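Local coordinates for ATP phosphoribosyltransferase regulatory subunit (Bacillus halodurans, PDB 3OD1), which is probably required, together with the HisG subunit, for the first step of histidine biosynthesis and may allow feedback regulation of ATP phosphoribosyltransferase by histidine, at residues T339-S344 with E363-Q368; F14-T19 with K122-E127; L175-G180 with K214-N219; D186-F191 with E202-L207. All blocks are in the same frame, centred on the assembly; numbering follows the deposited sequence.

In the fold
Contacts 1 and 2 both touch the second subunit, but contact 1 lies in the C-terminal domain of HisZ and contact 2 in the synthetase-like part. Contact 1 is a buried pair of parallel strands, held by backbone hydrogen bonds. Contact 2 is only partly buried. It joins an N-terminal loop to a strand through a backbone hydrogen bond, an arginine and two waters. Contacts 3 and 4 belong to one group of helices, with centres about 10 Å apart, and no other chain of the assembly touches their segments. Contact 3 is a buried apolar contact with a salt bridge beside it. Contact 4 is more open and has one weak arginine-histidine bond. Contact 1 lies across the chain's centre from both.

Contact 1: T339-S344 with E363-Q368; sequences TCILFS and EAVVLQ
Ile341 and Leu367 sit abreast on parallel strands. Both point to the face of the sheet where helix 348-359 packs. Ile341 splits its branches between two neighbours. CG2 meets Leu367 CD1 at 4.0 Å, and Ile341 CD1 reaches Val365 CG1 at 3.7 Å. Leu367 CD1 also touches Phe343 CD2 at 3.7 Å. The first torsion of Phe343 (chi1 67°) sets CG between its backbone N and carbonyl carbon, and the ring swings over to the partner strand. There Phe343 CD2 comes within 3.3 Å of Gln368 O. The other face carries Cys340, Val366, Leu342 and Gln368 and is packed by helix 376-381. Leu342 CD2 reaches Gln368 CG at 3.8 Å. Beyond CG the glutamine chain bends (chi2 67°) and leads away from 339-343. Its amide is held by Asp136 and Arg105 of the second subunit. Five backbone hydrogen bonds join the strands. They include Val366 N to Thr339 O at 2.7 Å and Phe343 N to Gln368 O at 2.8 Å. Strand 385-389 pairs with the other side of strand 339-343, which is therefore the middle strand. The arrangement is a beta-alpha-beta unit with a division of labour. Peptide groups hold the strands together, aliphatic and aromatic groups face the connecting helix, and the glutamine amide carries polar bonding into the subunit interface.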
loop_
_atom_site.group_PDB
_atom_site.type_symbol
_atom_site.label_atom_id
_atom_site.label_comp_id
_atom_site.label_asym_id
_atom_site.label_seq_id
_atom_site.Cartn_x
_atom_site.Cartn_y
_atom_site.Cartn_z
ATOM N N THR B 339 -4.847 5.402 25.644
ATOM C CA THR B 339 -5.628 5.557 26.865
ATOM C C THR B 339 -7.039 5.002 26.625
ATOM O O THR B 339 -7.550 5.056 25.500
ATOM C CB THR B 339 -5.742 7.028 27.264
ATOM O OG1 THR B 339 -4.446 7.539 27.589
ATOM C CG2 THR B 339 -6.631 7.180 28.456
ATOM N N CYS B 340 -7.660 4.462 27.673
ATOM C CA CYS B 340 -8.995 3.885 27.555
ATOM C C CYS B 340 -9.954 4.500 28.577
ATOM O O CYS B 340 -9.706 4.453 29.774
ATOM C CB CYS B 340 -8.943 2.367 27.741
ATOM S SG CYS B 340 -10.560 1.556 27.683
ATOM N N ILE B 341 -11.036 5.098 28.089
ATOM C CA ILE B 341 -12.080 5.625 28.957
ATOM C C ILE B 341 -13.247 4.649 28.919
ATOM O O ILE B 341 -13.822 4.409 27.861
ATOM C CB ILE B 341 -12.558 7.023 28.495
ATOM C CG1 ILE B 341 -11.415 8.040 28.586
ATOM C CG2 ILE B 341 -13.758 7.482 29.323
ATOM C CD1 ILE B 341 -11.677 9.333 27.823
ATOM N N LEU B 342 -13.553 4.053 30.060
ATOM C CA LEU B 342 -14.685 3.135 30.171
ATOM C C LEU B 342 -15.876 3.913 30.699
ATOM O O LEU B 342 -15.781 4.574 31.732
ATOM C CB LEU B 342 -14.359 1.989 31.134
ATOM C CG LEU B 342 -13.215 1.067 30.706
ATOM C CD1 LEU B 342 -12.695 0.267 31.892
ATOM C CD2 LEU B 342 -13.662 0.145 29.564
ATOM N N PHE B 343 -16.998 3.851 29.999
ATOM C CA PHE B 343 -18.148 4.614 30.459
ATOM C C PHE B 343 -19.403 3.779 30.600
ATOM O O PHE B 343 -19.506 2.701 30.031
ATOM C CB PHE B 343 -18.411 5.831 29.561
ATOM C CG PHE B 343 -18.862 5.486 28.167
ATOM C CD1 PHE B 343 -20.208 5.490 27.837
ATOM C CD2 PHE B 343 -17.942 5.187 27.178
ATOM C CE1 PHE B 343 -20.623 5.184 26.549
ATOM C CE2 PHE B 343 -18.354 4.873 25.886
ATOM C CZ PHE B 343 -19.693 4.877 25.576
ATOM N N SER B 344 -20.343 4.278 31.395
ATOM C CA SER B 344 -21.697 3.733 31.409
ATOM C C SER B 344 -22.661 4.779 30.859
ATOM O O SER B 344 -22.269 5.917 30.577
ATOM C CB SER B 344 -22.116 3.297 32.809
ATOM O OG SER B 344 -22.165 4.399 33.698
ATOM N N GLU B 363 -3.538 12.743 21.863
ATOM C CA GLU B 363 -3.692 11.577 22.725
ATOM C C GLU B 363 -4.647 10.573 22.098
ATOM O O GLU B 363 -5.811 10.882 21.864
ATOM C CB GLU B 363 -4.235 11.990 24.089
ATOM C CG GLU B 363 -3.207 12.605 25.014
ATOM C CD GLU B 363 -3.816 13.042 26.330
ATOM O OE1 GLU B 363 -4.289 12.168 27.093
ATOM O OE2 GLU B 363 -3.826 14.263 26.594
ATOM N N ALA B 364 -4.154 9.373 21.824
ATOM C CA ALA B 364 -5.005 8.319 21.305
ATOM C C ALA B 364 -5.866 7.786 22.442
ATOM O O ALA B 364 -5.348 7.445 23.511
ATOM C CB ALA B 364 -4.154 7.203 20.693
ATOM N N VAL B 365 -7.178 7.712 22.205
ATOM C CA VAL B 365 -8.127 7.283 23.228
ATOM C C VAL B 365 -9.113 6.240 22.708
ATOM O O VAL B 365 -9.758 6.438 21.680
ATOM C CB VAL B 365 -8.940 8.476 23.789
ATOM C CG1 VAL B 365 -9.825 8.016 24.939
ATOM C CG2 VAL B 365 -8.012 9.576 24.270
ATOM N N VAL B 366 -9.226 5.129 23.426
ATOM C CA VAL B 366 -10.301 4.187 23.181
ATOM C C VAL B 366 -11.452 4.560 24.121
ATOM O O VAL B 366 -11.291 4.557 25.339
ATOM C CB VAL B 366 -9.863 2.732 23.436
ATOM C CG1 VAL B 366 -11.069 1.795 23.423
ATOM C CG2 VAL B 366 -8.844 2.286 22.395
ATOM N N LEU B 367 -12.596 4.922 23.544
ATOM C CA LEU B 367 -13.783 5.284 24.319
ATOM C C LEU B 367 -14.708 4.072 24.295
ATOM O O LEU B 367 -15.205 3.689 23.241
ATOM C CB LEU B 367 -14.459 6.496 23.683
ATOM C CG LEU B 367 -15.721 7.072 24.329
ATOM C CD1 LEU B 367 -15.489 7.494 25.767
ATOM C CD2 LEU B 367 -16.197 8.243 23.485
ATOM N N GLN B 368 -14.869 3.432 25.448
ATOM C CA GLN B 368 -15.468 2.107 25.508
ATOM C C GLN B 368 -16.644 2.020 26.491
ATOM O O GLN B 368 -16.492 2.235 27.708
ATOM C CB GLN B 368 -14.410 1.069 25.883
ATOM C CG GLN B 368 -14.972 -0.324 26.029
ATOM C CD GLN B 368 -15.458 -0.883 24.704
ATOM O OE1 GLN B 368 -14.708 -0.951 23.733
ATOM N NE2 GLN B 368 -16.720 -1.280 24.657
#

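Contact 2: F14-T19 with K122-E127; sequences FGMRDT and KPAEFE
Gly15 O is gripped by a backbone N-H and a water. Ala124 N donates to it at 3.0 Å, and water 1 lies 2.6 Å from the same Gly15 O. Water 1 accepts from Arg17 NE at 2.8 Å and is hydrogen-bonded to Glu125 O, so it ties the loop to the start of strand 125-134. Glu125 O has a second partner in Arg17 NH1, at 3.0 Å. That donor lies in the carbonyl plane, while the oxygen is 25° out of the guanidinium plane. The arginine chain bends at chi3 (-60°), which turns the guanidinium back over Pro123. Pro123 CB sits 3.3 Å above the plane of the Arg17 guanidinium, over its centre. The group is thus held at one edge and packed on one face. Met16 is a selenomethionine whose chain bends twice. Its CE touches Ala124 CB at 3.6 Å, and its SE is 3.4 Å from Glu125 OE1. Water 2 joins Arg17 N to Glu125 OE1. The other carboxylate oxygen, OE2, binds Thr50 of the second subunit. Glu125 N is buried without a partner. Strand 125-134 runs antiparallel to strand 104-113. With a connection that is partly unmodelled, this hairpin is consistent with motif 2 of the class II aminoacyl-tRNA synthetase fold, here met by the N-terminal loop close to the subunit interface.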
loop_
_atom_site.group_PDB
_atom_site.type_symbol
_atom_site.label_atom_id
_atom_site.label_comp_id
_atom_site.label_asym_id
_atom_site.label_seq_id
_atom_site.Cartn_x
_atom_site.Cartn_y
_atom_site.Cartn_z
ATOM N N PHE B 14 -0.352 -20.031 -0.454
ATOM C CA PHE B 14 1.064 -20.259 -0.172
ATOM C C PHE B 14 1.914 -19.010 -0.412
ATOM O O PHE B 14 1.773 -18.333 -1.440
ATOM C CB PHE B 14 1.579 -21.427 -1.015
ATOM C CG PHE B 14 2.930 -21.919 -0.602
ATOM C CD1 PHE B 14 3.068 -22.784 0.476
ATOM C CD2 PHE B 14 4.062 -21.515 -1.284
ATOM C CE1 PHE B 14 4.315 -23.237 0.870
ATOM C CE2 PHE B 14 5.317 -21.966 -0.897
ATOM C CZ PHE B 14 5.441 -22.828 0.184
ATOM N N GLY B 15 2.785 -18.701 0.548
ATOM C CA GLY B 15 3.670 -17.558 0.438
ATOM C C GLY B 15 3.070 -16.215 0.841
ATOM O O GLY B 15 3.761 -15.190 0.754
HETATM N N MSE B 16 1.799 -16.209 1.263
HETATM C CA MSE B 16 1.141 -14.976 1.716
HETATM C C MSE B 16 1.306 -14.846 3.227
HETATM O O MSE B 16 1.424 -15.860 3.929
HETATM C CB MSE B 16 -0.362 -14.985 1.389
HETATM C CG MSE B 16 -0.711 -14.993 -0.082
HETATM SE SE MSE B 16 -0.094 -13.402 -1.053
HETATM C CE MSE B 16 1.341 -14.290 -2.004
ATOM N N ARG B 17 1.289 -13.606 3.726
ATOM C CA ARG B 17 1.513 -13.331 5.142
ATOM C C ARG B 17 0.660 -12.171 5.614
ATOM O O ARG B 17 0.502 -11.181 4.898
ATOM C CB ARG B 17 2.982 -12.955 5.398
ATOM C CG ARG B 17 4.027 -14.009 4.988
ATOM C CD ARG B 17 5.448 -13.419 5.050
ATOM N NE ARG B 17 5.584 -12.263 4.154
ATOM C CZ ARG B 17 6.606 -11.405 4.148
ATOM N NH1 ARG B 17 6.612 -10.394 3.286
ATOM N NH2 ARG B 17 7.619 -11.546 4.996
ATOM N N ASP B 18 0.133 -12.280 6.829
ATOM C CA ASP B 18 -0.570 -11.165 7.456
ATOM C C ASP B 18 0.456 -10.233 8.080
ATOM O O ASP B 18 1.584 -10.645 8.333
ATOM C CB ASP B 18 -1.531 -11.664 8.528
ATOM C CG ASP B 18 -2.784 -12.282 7.951
ATOM O OD1 ASP B 18 -3.263 -11.792 6.906
ATOM O OD2 ASP B 18 -3.298 -13.257 8.548
ATOM N N THR B 19 0.072 -8.981 8.319
ATOM C CA THR B 19 0.920 -8.036 9.053
ATOM C C THR B 19 0.198 -7.583 10.316
ATOM O O THR B 19 -0.743 -6.788 10.259
ATOM C CB THR B 19 1.288 -6.789 8.206
ATOM O OG1 THR B 19 1.845 -7.194 6.950
ATOM C CG2 THR B 19 2.294 -5.897 8.940
ATOM N N LYS B 122 10.019 -18.792 1.381
ATOM C CA LYS B 122 10.096 -17.397 0.955
ATOM C C LYS B 122 8.722 -16.807 0.634
ATOM O O LYS B 122 7.860 -17.485 0.072
ATOM C CB LYS B 122 11.037 -17.247 -0.246
ATOM C CG LYS B 122 12.509 -17.121 0.126
ATOM C CD LYS B 122 13.407 -17.290 -1.095
ATOM C CE LYS B 122 14.874 -17.078 -0.736
ATOM N NZ LYS B 122 15.797 -17.578 -1.797
ATOM N N PRO B 123 8.515 -15.535 1.004
ATOM C CA PRO B 123 7.260 -14.823 0.743
ATOM C C PRO B 123 7.089 -14.506 -0.741
ATOM O O PRO B 123 8.051 -14.142 -1.419
ATOM C CB PRO B 123 7.423 -13.531 1.547
ATOM C CG PRO B 123 8.892 -13.333 1.643
ATOM C CD PRO B 123 9.468 -14.709 1.766
ATOM N N ALA B 124 5.871 -14.662 -1.242
ATOM C CA ALA B 124 5.576 -14.353 -2.632
ATOM C C ALA B 124 5.063 -12.912 -2.773
ATOM O O ALA B 124 4.697 -12.478 -3.864
ATOM C CB ALA B 124 4.562 -15.325 -3.166
ATOM N N GLU B 125 5.011 -12.192 -1.658
ATOM C CA GLU B 125 4.562 -10.800 -1.649
ATOM C C GLU B 125 5.341 -10.053 -0.582
ATOM O O GLU B 125 5.362 -10.478 0.567
ATOM C CB GLU B 125 3.052 -10.690 -1.326
ATOM C CG GLU B 125 2.620 -9.237 -1.204
ATOM C CD GLU B 125 1.127 -9.045 -0.889
ATOM O OE1 GLU B 125 0.432 -10.030 -0.566
ATOM O OE2 GLU B 125 0.655 -7.896 -0.967
ATOM N N PHE B 126 5.980 -8.945 -0.943
ATOM C CA PHE B 126 6.755 -8.188 0.047
ATOM C C PHE B 126 6.891 -6.733 -0.370
ATOM O O PHE B 126 6.830 -6.413 -1.546
ATOM C CB PHE B 126 8.144 -8.822 0.278
ATOM C CG PHE B 126 8.991 -8.891 -0.955
ATOM C CD1 PHE B 126 9.666 -7.770 -1.411
ATOM C CD2 PHE B 126 9.112 -10.072 -1.664
ATOM C CE1 PHE B 126 10.458 -7.832 -2.561
ATOM C CE2 PHE B 126 9.894 -10.144 -2.806
ATOM C CZ PHE B 126 10.569 -9.023 -3.257
ATOM N N GLU B 127 7.060 -5.860 0.609
ATOM C CA GLU B 127 7.068 -4.420 0.354
ATOM C C GLU B 127 8.466 -3.922 -0.031
ATOM O O GLU B 127 9.468 -4.295 0.574
ATOM C CB GLU B 127 6.544 -3.657 1.586
ATOM C CG GLU B 127 6.256 -2.199 1.333
ATOM C CD GLU B 127 5.467 -1.549 2.458
ATOM O OE1 GLU B 127 5.460 -2.098 3.584
ATOM O OE2 GLU B 127 4.860 -0.480 2.211
HETATM O O HOH W 1 4.168 -12.801 1.815
HETATM O O HOH W 2 1.418 -11.499 1.730
#

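Contact 3: L175-G180 with K214-N219; sequences LMDVVG and KSRLMN
Leu175 starts the contact, with its CD1 against Leu217 CD2 at 3.8 Å. Two residues on, Asp177 reaches the charged end of Arg216. The aspartate CG stands anti to its own backbone N (chi1 -165°). Arg216 NH1 donates to Asp177 OD2 at 3.2 Å in a salt bridge. The oxygen lies in the guanidinium plane but is met on its anti side and 32° out of the carboxylate plane, and the two flat groups are turned 81° from each other. Val178 comes next and parts its two methyls. CG2 sits 3.1 Å above one face of the Arg216 guanidinium, offset toward the rim. CG1 packs on Leu217 CD1 at 3.6 Å. Val179 CG1 adds a looser touch to the same Leu217 CD1, at 4.2 Å. Arg216 is thus pinned by a carboxylate at an edge and a methyl on a face, and its NH2 binds Leu236 O besides. Leu217 fills the apolar side of the contact. The two helical segments run nearly antiparallel, with axes 10.2 Å apart. Leu217 also packs on Leu188 of helix 182-193 and Val204 of helix 197-206. Helices 168-179 and 211-220 therefore close round the same apolar core as the two helices between them in the chain.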
loop_
_atom_site.group_PDB
_atom_site.type_symbol
_atom_site.label_atom_id
_atom_site.label_comp_id
_atom_site.label_asym_id
_atom_site.label_seq_id
_atom_site.Cartn_x
_atom_site.Cartn_y
_atom_site.Cartn_z
ATOM N N LEU B 175 36.662 -9.881 -18.675
ATOM C CA LEU B 175 36.304 -11.218 -19.135
ATOM C C LEU B 175 36.503 -11.356 -20.650
ATOM O O LEU B 175 37.204 -12.259 -21.105
ATOM C CB LEU B 175 34.865 -11.554 -18.742
ATOM C CG LEU B 175 34.746 -12.276 -17.395
ATOM C CD1 LEU B 175 35.882 -11.866 -16.446
ATOM C CD2 LEU B 175 33.373 -12.075 -16.784
HETATM N N MSE B 176 35.890 -10.456 -21.419
HETATM C CA MSE B 176 36.033 -10.461 -22.878
HETATM C C MSE B 176 37.487 -10.414 -23.315
HETATM O O MSE B 176 37.935 -11.234 -24.127
HETATM C CB MSE B 176 35.299 -9.283 -23.513
HETATM C CG MSE B 176 33.816 -9.510 -23.680
HETATM SE SE MSE B 176 33.397 -11.084 -24.754
HETATM C CE MSE B 176 31.558 -11.299 -24.154
ATOM N N ASP B 177 38.228 -9.446 -22.795
ATOM C CA ASP B 177 39.581 -9.260 -23.280
ATOM C C ASP B 177 40.406 -10.526 -23.099
ATOM O O ASP B 177 41.379 -10.747 -23.826
ATOM C CB ASP B 177 40.267 -8.080 -22.606
ATOM C CG ASP B 177 41.505 -7.651 -23.352
ATOM O OD1 ASP B 177 41.371 -7.261 -24.531
ATOM O OD2 ASP B 177 42.600 -7.716 -22.769
ATOM N N VAL B 178 40.004 -11.365 -22.146
ATOM C CA VAL B 178 40.746 -12.591 -21.873
ATOM C C VAL B 178 40.230 -13.817 -22.624
ATOM O O VAL B 178 41.019 -14.588 -23.169
ATOM C CB VAL B 178 40.787 -12.910 -20.375
ATOM C CG1 VAL B 178 41.386 -14.291 -20.155
ATOM C CG2 VAL B 178 41.572 -11.831 -19.620
ATOM N N VAL B 179 38.916 -14.009 -22.654
ATOM C CA VAL B 179 38.368 -15.210 -23.280
ATOM C C VAL B 179 37.853 -14.971 -24.705
ATOM O O VAL B 179 37.628 -15.920 -25.456
ATOM C CB VAL B 179 37.288 -15.887 -22.399
ATOM C CG1 VAL B 179 37.873 -16.245 -21.037
ATOM C CG2 VAL B 179 36.068 -14.997 -22.250
ATOM N N GLY B 180 37.674 -13.704 -25.066
ATOM C CA GLY B 180 37.368 -13.312 -26.433
ATOM C C GLY B 180 36.084 -13.850 -27.044
ATOM O O GLY B 180 35.798 -13.598 -28.217
ATOM N N LYS B 214 45.349 -16.424 -16.940
ATOM C CA LYS B 214 44.698 -17.099 -15.828
ATOM C C LYS B 214 44.825 -16.244 -14.574
ATOM O O LYS B 214 43.889 -16.155 -13.774
ATOM C CB LYS B 214 45.280 -18.498 -15.610
ATOM C CG LYS B 214 44.930 -19.473 -16.721
ATOM C CD LYS B 214 45.303 -20.911 -16.393
ATOM C CE LYS B 214 44.903 -21.830 -17.549
ATOM N NZ LYS B 214 45.179 -23.273 -17.295
ATOM N N SER B 215 45.977 -15.595 -14.423
ATOM C CA SER B 215 46.240 -14.740 -13.265
ATOM C C SER B 215 45.346 -13.507 -13.256
ATOM O O SER B 215 44.899 -13.066 -12.197
ATOM C CB SER B 215 47.706 -14.307 -13.229
ATOM O OG SER B 215 48.561 -15.434 -13.219
ATOM N N ARG B 216 45.112 -12.939 -14.433
ATOM C CA ARG B 216 44.233 -11.789 -14.549
ATOM C C ARG B 216 42.840 -12.179 -14.062
ATOM O O ARG B 216 42.319 -11.584 -13.121
ATOM C CB ARG B 216 44.189 -11.269 -15.991
ATOM C CG ARG B 216 45.533 -10.753 -16.520
ATOM C CD ARG B 216 45.337 -9.630 -17.541
ATOM N NE ARG B 216 44.941 -10.134 -18.853
ATOM C CZ ARG B 216 44.176 -9.475 -19.724
ATOM N NH1 ARG B 216 43.884 -10.033 -20.891
ATOM N NH2 ARG B 216 43.691 -8.273 -19.435
ATOM N N LEU B 217 42.250 -13.191 -14.694
ATOM C CA LEU B 217 40.927 -13.662 -14.303
ATOM C C LEU B 217 40.884 -13.968 -12.810
ATOM O O LEU B 217 39.904 -13.662 -12.123
ATOM C CB LEU B 217 40.532 -14.900 -15.111
ATOM C CG LEU B 217 40.279 -14.650 -16.602
ATOM C CD1 LEU B 217 39.856 -15.923 -17.308
ATOM C CD2 LEU B 217 39.231 -13.579 -16.778
HETATM N N MSE B 218 41.969 -14.557 -12.320
HETATM C CA MSE B 218 42.085 -14.968 -10.927
HETATM C C MSE B 218 42.099 -13.769 -9.977
HETATM O O MSE B 218 41.430 -13.775 -8.928
HETATM C CB MSE B 218 43.362 -15.800 -10.747
HETATM C CG MSE B 218 43.206 -16.981 -9.817
HETATM SE SE MSE B 218 41.848 -18.221 -10.444
HETATM C CE MSE B 218 42.993 -19.725 -10.907
ATOM N N ASN B 219 42.854 -12.739 -10.352
ATOM C CA ASN B 219 43.022 -11.563 -9.503
ATOM C C ASN B 219 41.770 -10.690 -9.394
ATOM O O ASN B 219 41.659 -9.864 -8.489
ATOM C CB ASN B 219 44.235 -10.739 -9.950
ATOM C CG ASN B 219 45.551 -11.359 -9.507
ATOM O OD1 ASN B 219 45.669 -11.851 -8.382
ATOM N ND2 ASN B 219 46.544 -11.344 -10.391
#

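Contact 4: D186-F191 with E202-L207; sequences DRLRRF and EHVKSL
Leu188 and Arg187 of helix 182-193 meet the His203 ring at its edge. Leu188 CD2 lies in the ring plane, 3.9 Å from His203 ND1. Arg187 NH1 approaches the edge near His203 NE2. One face of the imidazole has Leu207 CG of its own segment above it, offset toward the rim. The Phe191 ring approaches obliquely, with centroids 5.2 Å apart and planes at 37°. Phe191 CE2 is 3.5 Å from His203 CB. The histidine CG stands anti to the backbone N (chi1 -174°), which carries the imidazole across to the other helix. Arg187 runs extended from CG to NE and crosses the histidine at about a right angle. Its CD touches His203 NE2 at 3.6 Å. Its NH1 donates a weak hydrogen bond to His203 NE2 at 3.4 Å, with the guanidinium turned 75° from the ring. Beside the ring edge, Leu188 CD2 packs on Val204 CG2 at 3.7 Å. Leu188 and Phe191 also touch Tyr200 of helix 197-206. His203 ND1 is buried here without a partner. The consecutive helices 182-193 and 197-206 thus pack nearly antiparallel, held mainly by van der Waals contact, with one weak hydrogen bond. An arginine beside NE2 would probably favour a neutral imidazole, whose ring packs between Arg187, Leu188 and Phe191.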
loop_
_atom_site.group_PDB
_atom_site.type_symbol
_atom_site.label_atom_id
_atom_site.label_comp_id
_atom_site.label_asym_id
_atom_site.label_seq_id
_atom_site.Cartn_x
_atom_site.Cartn_y
_atom_site.Cartn_z
ATOM N N ASP B 186 30.240 -15.483 -20.654
ATOM C CA ASP B 186 29.017 -15.816 -19.917
ATOM C C ASP B 186 29.284 -16.856 -18.827
ATOM O O ASP B 186 28.856 -16.695 -17.686
ATOM C CB ASP B 186 27.934 -16.353 -20.856
ATOM C CG ASP B 186 27.244 -15.256 -21.650
ATOM O OD1 ASP B 186 27.655 -14.082 -21.540
ATOM O OD2 ASP B 186 26.284 -15.572 -22.389
ATOM N N ARG B 187 29.994 -17.918 -19.192
ATOM C CA ARG B 187 30.271 -19.032 -18.292
ATOM C C ARG B 187 30.993 -18.557 -17.036
ATOM O O ARG B 187 30.705 -19.018 -15.922
ATOM C CB ARG B 187 31.100 -20.104 -19.013
ATOM C CG ARG B 187 30.770 -21.534 -18.598
ATOM C CD ARG B 187 31.267 -22.555 -19.622
ATOM N NE ARG B 187 30.592 -23.845 -19.475
ATOM C CZ ARG B 187 31.212 -25.022 -19.422
ATOM N NH1 ARG B 187 32.535 -25.083 -19.506
ATOM N NH2 ARG B 187 30.508 -26.140 -19.287
ATOM N N LEU B 188 31.931 -17.633 -17.224
ATOM C CA LEU B 188 32.643 -17.005 -16.112
ATOM C C LEU B 188 31.723 -16.094 -15.288
ATOM O O LEU B 188 31.721 -16.159 -14.060
ATOM C CB LEU B 188 33.861 -16.222 -16.616
ATOM C CG LEU B 188 35.138 -17.035 -16.850
ATOM C CD1 LEU B 188 36.169 -16.248 -17.668
ATOM C CD2 LEU B 188 35.728 -17.491 -15.524
ATOM N N ARG B 189 30.946 -15.254 -15.972
ATOM C CA ARG B 189 30.040 -14.308 -15.316
ATOM C C ARG B 189 29.024 -15.027 -14.428
ATOM O O ARG B 189 28.618 -14.513 -13.381
ATOM C CB ARG B 189 29.289 -13.477 -16.362
ATOM C CG ARG B 189 29.243 -11.978 -16.073
ATOM C CD ARG B 189 28.285 -11.253 -17.019
ATOM N NE ARG B 189 28.265 -11.852 -18.351
ATOM C CZ ARG B 189 29.128 -11.561 -19.318
ATOM N NH1 ARG B 189 30.089 -10.673 -19.114
ATOM N NH2 ARG B 189 29.033 -12.162 -20.494
ATOM N N ARG B 190 28.603 -16.209 -14.869
ATOM C CA ARG B 190 27.649 -17.025 -14.130
ATOM C C ARG B 190 28.209 -17.427 -12.766
ATOM O O ARG B 190 27.502 -17.367 -11.758
ATOM C CB ARG B 190 27.296 -18.268 -14.938
ATOM C CG ARG B 190 26.511 -19.304 -14.163
ATOM C CD ARG B 190 25.081 -18.896 -14.071
ATOM N NE ARG B 190 24.550 -18.572 -15.388
ATOM C CZ ARG B 190 23.317 -18.127 -15.593
ATOM N NH1 ARG B 190 22.499 -17.954 -14.555
ATOM N NH2 ARG B 190 22.906 -17.853 -16.827
ATOM N N PHE B 191 29.482 -17.820 -12.730
ATOM C CA PHE B 191 30.129 -18.136 -11.454
ATOM C C PHE B 191 30.081 -16.941 -10.499
ATOM O O PHE B 191 29.796 -17.101 -9.312
ATOM C CB PHE B 191 31.572 -18.604 -11.650
ATOM C CG PHE B 191 31.686 -19.992 -12.211
ATOM C CD1 PHE B 191 31.363 -21.092 -11.437
ATOM C CD2 PHE B 191 32.113 -20.195 -13.515
ATOM C CE1 PHE B 191 31.464 -22.374 -11.950
ATOM C CE2 PHE B 191 32.219 -21.479 -14.039
ATOM C CZ PHE B 191 31.892 -22.568 -13.258
ATOM N N GLU B 202 38.192 -23.075 -10.274
ATOM C CA GLU B 202 38.326 -24.379 -10.908
ATOM C C GLU B 202 38.161 -24.249 -12.419
ATOM O O GLU B 202 38.908 -24.848 -13.190
ATOM C CB GLU B 202 37.285 -25.352 -10.346
ATOM C CG GLU B 202 37.649 -26.823 -10.503
ATOM C CD GLU B 202 38.711 -27.277 -9.510
ATOM O OE1 GLU B 202 39.542 -28.140 -9.875
ATOM O OE2 GLU B 202 38.715 -26.773 -8.364
ATOM N N HIS B 203 37.182 -23.452 -12.832
ATOM C CA HIS B 203 36.876 -23.270 -14.243
ATOM C C HIS B 203 38.000 -22.557 -14.986
ATOM O O HIS B 203 38.321 -22.898 -16.127
ATOM C CB HIS B 203 35.573 -22.489 -14.413
ATOM C CG HIS B 203 35.114 -22.394 -15.832
ATOM N ND1 HIS B 203 35.020 -21.195 -16.507
ATOM C CD2 HIS B 203 34.737 -23.352 -16.713
ATOM C CE1 HIS B 203 34.594 -21.418 -17.737
ATOM N NE2 HIS B 203 34.416 -22.719 -17.888
ATOM N N VAL B 204 38.590 -21.562 -14.337
ATOM C CA VAL B 204 39.656 -20.785 -14.952
ATOM C C VAL B 204 40.877 -21.663 -15.214
ATOM O O VAL B 204 41.522 -21.554 -16.255
ATOM C CB VAL B 204 40.048 -19.576 -14.074
ATOM C CG1 VAL B 204 41.215 -18.829 -14.684
ATOM C CG2 VAL B 204 38.860 -18.643 -13.901
ATOM N N LYS B 205 41.185 -22.542 -14.267
ATOM C CA LYS B 205 42.326 -23.434 -14.410
ATOM C C LYS B 205 42.076 -24.509 -15.465
ATOM O O LYS B 205 43.020 -25.079 -16.009
ATOM C CB LYS B 205 42.696 -24.062 -13.064
ATOM C CG LYS B 205 43.182 -23.050 -12.043
ATOM C CD LYS B 205 43.919 -23.715 -10.894
ATOM C CE LYS B 205 44.491 -22.675 -9.938
ATOM N NZ LYS B 205 45.404 -23.275 -8.924
ATOM N N SER B 206 40.805 -24.773 -15.762
ATOM C CA SER B 206 40.455 -25.750 -16.790
ATOM C C SER B 206 40.583 -25.155 -18.188
ATOM O O SER B 206 40.838 -25.872 -19.156
ATOM C CB SER B 206 39.039 -26.292 -16.582
ATOM O OG SER B 206 38.046 -25.338 -16.939
ATOM N N LEU B 207 40.409 -23.840 -18.288
ATOM C CA LEU B 207 40.419 -23.164 -19.582
ATOM C C LEU B 207 41.763 -23.262 -20.286
ATOM O O LEU B 207 42.805 -23.407 -19.649
ATOM C CB LEU B 207 40.030 -21.695 -19.428
ATOM C CG LEU B 207 38.568 -21.404 -19.098
ATOM C CD1 LEU B 207 38.376 -19.912 -18.967
ATOM C CD2 LEU B 207 37.650 -21.976 -20.170
#